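Local atomic coordinates of succinyl-CoA ligase (ADP-forming) subunit alpha (Methanosaeta concilii, PDB entry 6HXI), a protein that binds coenzyme A and joins a CoA-ligase family region to a helical region of the citrate synthase C-terminal family in one chain. Residues 472-475 / 476-480; 514-517 / 518-521. All blocks are in the same frame, centred on the assembly; numbering follows the deposited sequence.

Contacts 1 and 2 are both local: the first runs along helix 471-480, the second covers the start of helix 517-530, and their centres lie 20 Å apart within the helical region related to the C-terminal domain of citrate synthase. They touch where the end of Tyr521 meets helix 471-480, with Tyr521 OH 3.5 Å from Phe474 CB in plain packing; that OH is hydrogen-bonded to Leu469 O. Contact 1 faces the ligand directly: Lys479 NZ is hydrogen-bonded to O8A of coenzyme A at 2.8 Å. Contact 2 stands one layer back, the side chain of Tyr521 being about 12 Å from the bound coenzyme A, with the side chains of Phe474 and Val475 in the gap between that tyrosine and the adenine.

Contact 1 of 2, residues 472-475 / 476-480; sequences EQFV and GEMKK. With COA (coenzyme A), chain G.
Phe474 and Met478 sit one helical turn apart and run side by side, pointing the same way. From Met478 CB, 3.5 Å from Phe474 O, the chain turns beside its own backbone N (chi1 -67°), which brings CG back over the preceding turn. CG meets Phe474 CE1 at 3.6 Å, approaching the ring obliquely. A bend at chi2 sets SD beside the same CE1, 4.0 Å away; the sulfur lies 5.1 Å from the ring centroid and 57° off its normal, a Met-aromatic contact. Another bend, at chi3, turns the CE methyl at the tip, and the side chain packs on Ile483, Ile485 and Pro486 of the following loop. In the backbone between them, Met478 N is hydrogen-bonded to Phe474 O. The Phe474 ring also packs edge-to-face with Phe461 and touches Val525 of helix 517-530. On another side of the helix Lys479 stretches out, its CG anti to the backbone N (chi1 -176°), until NZ donates to O8A of the coenzyme A phosphate at 2.8 Å. Ser92 of the second subunit bonds the same amine and also the ligand. This regular i to i+4 alpha-helix thus contributes its C-terminal turn to a coenzyme A site shared between subunits.

Contact 2 of 2, residues 514-517 / 518-521; sequences PSTE and LLNY
Thr516 meets Leu519 and Asn520 where helix 517-530 begins. Its CB lies 4.0 Å from Leu519 CB, and the CD2 methyl of that leucine comes almost as near, at 4.1 Å. The side chains of Thr516 and Asn520 cross at a slant: with chi1 at 67°, OG1 stands between its own backbone N and carbonyl carbon and gives a weak hydrogen bond to Asn520 OD1 at 3.5 Å. The main chain holds this turn more firmly. Asn520 N donates to Thr516 O at 2.9 Å, and Tyr521 N follows with a 3.1 Å bond to Glu517 O. Thr516 occupies the N-cap position, but its hydroxyl makes no capping bond. Instead Asp550 of helix 540-555 accepts from the backbone N of both Leu518 and Leu519, one carboxylate oxygen for each, so a neighbouring helix serves two N-H groups of the first turn. Farther out, Tyr521 OH is hydrogen-bonded to Leu469 O, while its side chain packs on Ala464 and Pro471. Leu518 rests on Ile546 and Ile549, and Leu519 on Ile506 and Leu547, setting the helix start among helices 453-466, 471-480, 500-512 and 540-555.

Contact 1 of 2, residues 472-475 / 476-480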
# COMPACT_ATOMS: atom_id res chain seq x y z
N GLU B 472 11.31 -32.61 -23.89
CA GLU B 472 10.40 -32.69 -25.06
C GLU B 472 8.96 -32.87 -24.61
O GLU B 472 8.08 -32.19 -25.12
CB GLU B 472 10.80 -33.82 -26.03
CG GLU B 472 12.28 -33.91 -26.40
CD GLU B 472 13.19 -34.51 -25.34
OE1 GLU B 472 13.00 -35.69 -24.98
OE2 GLU B 472 14.11 -33.79 -24.87
N GLN B 473 8.73 -33.75 -23.61
CA GLN B 473 7.42 -34.03 -23.03
C GLN B 473 6.86 -32.83 -22.30
O GLN B 473 5.66 -32.58 -22.39
CB GLN B 473 7.46 -35.26 -22.10
CG GLN B 473 7.67 -36.58 -22.85
CD GLN B 473 7.63 -37.77 -21.93
OE1 GLN B 473 8.52 -37.97 -21.10
NE2 GLN B 473 6.60 -38.60 -22.08
N PHE B 474 7.73 -32.07 -21.59
CA PHE B 474 7.34 -30.85 -20.87
C PHE B 474 6.93 -29.78 -21.88
O PHE B 474 5.84 -29.21 -21.74
CB PHE B 474 8.49 -30.35 -19.97
CG PHE B 474 8.31 -28.98 -19.33
CD1 PHE B 474 7.15 -28.67 -18.62
CD2 PHE B 474 9.35 -28.05 -19.35
CE1 PHE B 474 7.03 -27.44 -17.96
CE2 PHE B 474 9.21 -26.82 -18.70
CZ PHE B 474 8.05 -26.54 -17.99
N VAL B 475 7.77 -29.56 -22.91
CA VAL B 475 7.49 -28.59 -23.99
C VAL B 475 6.15 -28.97 -24.65
O VAL B 475 5.27 -28.12 -24.73
CB VAL B 475 8.70 -28.47 -24.97
CG1 VAL B 475 8.35 -27.65 -26.22
CG2 VAL B 475 9.92 -27.88 -24.27
N GLY B 476 5.98 -30.26 -24.97
CA GLY B 476 4.75 -30.79 -25.56
C GLY B 476 3.51 -30.64 -24.69
O GLY B 476 2.49 -30.18 -25.18
N GLU B 477 3.59 -31.02 -23.40
CA GLU B 477 2.48 -30.91 -22.44
C GLU B 477 1.97 -29.45 -22.31
O GLU B 477 0.75 -29.22 -22.32
CB GLU B 477 2.92 -31.46 -21.05
CG GLU B 477 1.88 -31.27 -19.95
CD GLU B 477 2.38 -31.36 -18.52
OE1 GLU B 477 2.29 -30.34 -17.80
OE2 GLU B 477 2.79 -32.46 -18.10
N MET B 478 2.90 -28.49 -22.16
CA MET B 478 2.58 -27.07 -22.00
C MET B 478 1.89 -26.50 -23.24
O MET B 478 0.98 -25.69 -23.09
CB MET B 478 3.84 -26.28 -21.65
CG MET B 478 4.39 -26.63 -20.29
SD MET B 478 3.32 -26.16 -18.90
CE MET B 478 3.71 -24.42 -18.75
N LYS B 479 2.34 -26.92 -24.44
CA LYS B 479 1.75 -26.51 -25.72
C LYS B 479 0.28 -27.01 -25.81
O LYS B 479 -0.58 -26.23 -26.23
CB LYS B 479 2.59 -27.05 -26.89
CG LYS B 479 2.12 -26.60 -28.27
CD LYS B 479 2.74 -27.45 -29.37
CE LYS B 479 1.96 -27.37 -30.65
NZ LYS B 479 2.78 -27.90 -31.79
N LYS B 480 0.00 -28.27 -25.37
CA LYS B 480 -1.34 -28.90 -25.39
C LYS B 480 -2.32 -28.16 -24.52
O LYS B 480 -3.47 -27.98 -24.93
CB LYS B 480 -1.27 -30.37 -24.95
CG LYS B 480 -2.48 -31.21 -25.38
CD LYS B 480 -2.26 -32.71 -25.12
CE LYS B 480 -3.18 -33.61 -25.92
NZ LYS B 480 -2.88 -35.05 -25.69
N1A COA G . 7.02 -21.03 -24.23
C2A COA G . 6.93 -22.09 -25.03
N3A COA G . 6.65 -22.14 -26.34
C4A COA G . 6.38 -20.92 -26.82
C5A COA G . 6.42 -19.73 -26.12
C6A COA G . 6.79 -19.80 -24.76
N6A COA G . 6.97 -18.73 -23.99
N7A COA G . 5.99 -18.67 -26.91
C8A COA G . 5.71 -19.24 -28.06
N9A COA G . 5.92 -20.59 -28.08
C1B COA G . 5.68 -21.52 -29.18
C2B COA G . 4.26 -21.52 -29.74
O2B COA G . 3.39 -22.32 -28.94
C3B COA G . 4.51 -22.13 -31.13
O3B COA G . 4.64 -23.57 -31.07
P3B COA G . 4.31 -24.54 -32.29
O7A COA G . 5.09 -24.04 -33.46
O8A COA G . 4.70 -25.90 -31.84
O9A COA G . 2.78 -24.48 -32.47
C4B COA G . 5.92 -21.65 -31.50
O4B COA G . 6.52 -21.18 -30.27
C5B COA G . 5.97 -20.57 -32.55
O5B COA G . 4.97 -19.59 -32.23
P1A COA G . 4.02 -18.92 -33.39
O1A COA G . 3.32 -17.69 -32.96
O2A COA G . 3.10 -19.94 -34.03
O3A COA G . 5.23 -18.59 -34.38
P2A COA G . 5.54 -17.76 -35.70
O4A COA G . 5.96 -16.39 -35.34
O5A COA G . 6.67 -18.50 -36.38
O6A COA G . 4.19 -17.75 -36.60
CBP COA G . 3.76 -18.17 -38.97
CCP COA G . 3.91 -18.78 -37.57
CDP COA G . 3.43 -19.31 -39.95
CEP COA G . 2.64 -17.12 -39.00
CAP COA G . 5.10 -17.50 -39.36
OAP COA G . 6.20 -18.35 -39.08
C9P COA G . 5.22 -16.99 -40.79
O9P COA G . 4.73 -15.90 -41.09
N8P COA G . 5.88 -17.77 -41.66
C7P COA G . 5.99 -17.46 -43.08
C6P COA G . 5.28 -18.48 -43.93
C5P COA G . 5.47 -18.22 -45.41
O5P COA G . 6.49 -17.68 -45.83
N4P COA G . 4.47 -18.60 -46.20
C3P COA G . 4.45 -18.33 -47.63
C2P COA G . 3.99 -16.92 -47.96
S1P COA G . 3.84 -16.87 -49.76

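Contact 2 of 2, residues 514-517 / 518-521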
# COMPACT_ATOMS: atom_id res chain seq x y z
N PRO B 514 27.76 -25.73 -6.61
CA PRO B 514 28.14 -27.15 -6.54
C PRO B 514 27.35 -28.03 -7.52
O PRO B 514 27.94 -28.89 -8.17
CB PRO B 514 27.90 -27.51 -5.08
CG PRO B 514 28.13 -26.21 -4.35
CD PRO B 514 27.48 -25.20 -5.25
N SER B 515 26.03 -27.76 -7.66
CA SER B 515 25.12 -28.46 -8.58
C SER B 515 24.20 -27.48 -9.32
O SER B 515 23.73 -26.52 -8.72
CB SER B 515 24.27 -29.48 -7.84
OG SER B 515 23.29 -28.84 -7.04
N THR B 516 23.95 -27.74 -10.62
CA THR B 516 23.06 -26.96 -11.51
C THR B 516 22.18 -27.96 -12.29
O THR B 516 22.09 -27.85 -13.51
CB THR B 516 23.89 -26.06 -12.47
OG1 THR B 516 24.62 -26.89 -13.37
CG2 THR B 516 24.85 -25.09 -11.76
N GLU B 517 21.56 -28.95 -11.61
CA GLU B 517 20.70 -29.97 -12.23
C GLU B 517 19.45 -29.38 -12.91
O GLU B 517 19.13 -29.76 -14.05
CB GLU B 517 20.30 -31.01 -11.17
CG GLU B 517 19.85 -32.35 -11.74
CD GLU B 517 19.32 -33.38 -10.75
OE1 GLU B 517 18.73 -32.98 -9.72
OE2 GLU B 517 19.42 -34.59 -11.06
N LEU B 518 18.75 -28.45 -12.23
CA LEU B 518 17.56 -27.86 -12.83
C LEU B 518 17.96 -26.90 -13.95
O LEU B 518 17.24 -26.81 -14.96
CB LEU B 518 16.64 -27.26 -11.77
CG LEU B 518 15.23 -26.88 -12.25
CD1 LEU B 518 14.50 -28.07 -12.85
CD2 LEU B 518 14.44 -26.22 -11.15
N LEU B 519 19.16 -26.29 -13.85
CA LEU B 519 19.65 -25.44 -14.93
C LEU B 519 19.99 -26.28 -16.17
O LEU B 519 19.61 -25.88 -17.27
CB LEU B 519 20.81 -24.53 -14.51
CG LEU B 519 21.47 -23.72 -15.65
CD1 LEU B 519 20.56 -22.58 -16.13
CD2 LEU B 519 22.82 -23.19 -15.22
N ASN B 520 20.59 -27.47 -15.99
CA ASN B 520 20.91 -28.34 -17.12
C ASN B 520 19.64 -28.80 -17.84
O ASN B 520 19.60 -28.80 -19.07
CB ASN B 520 21.84 -29.49 -16.72
CG ASN B 520 23.22 -29.08 -16.20
OD1 ASN B 520 23.80 -28.05 -16.56
ND2 ASN B 520 23.78 -29.92 -15.34
N TYR B 521 18.58 -29.12 -17.08
CA TYR B 521 17.27 -29.47 -17.63
C TYR B 521 16.71 -28.24 -18.37
O TYR B 521 16.26 -28.35 -19.51
CB TYR B 521 16.33 -29.90 -16.47
CG TYR B 521 14.96 -30.39 -16.91
CD1 TYR B 521 14.74 -31.73 -17.22
CD2 TYR B 521 13.88 -29.51 -17.01
CE1 TYR B 521 13.49 -32.19 -17.63
CE2 TYR B 521 12.62 -29.96 -17.42
CZ TYR B 521 12.43 -31.29 -17.74
OH TYR B 521 11.21 -31.74 -18.17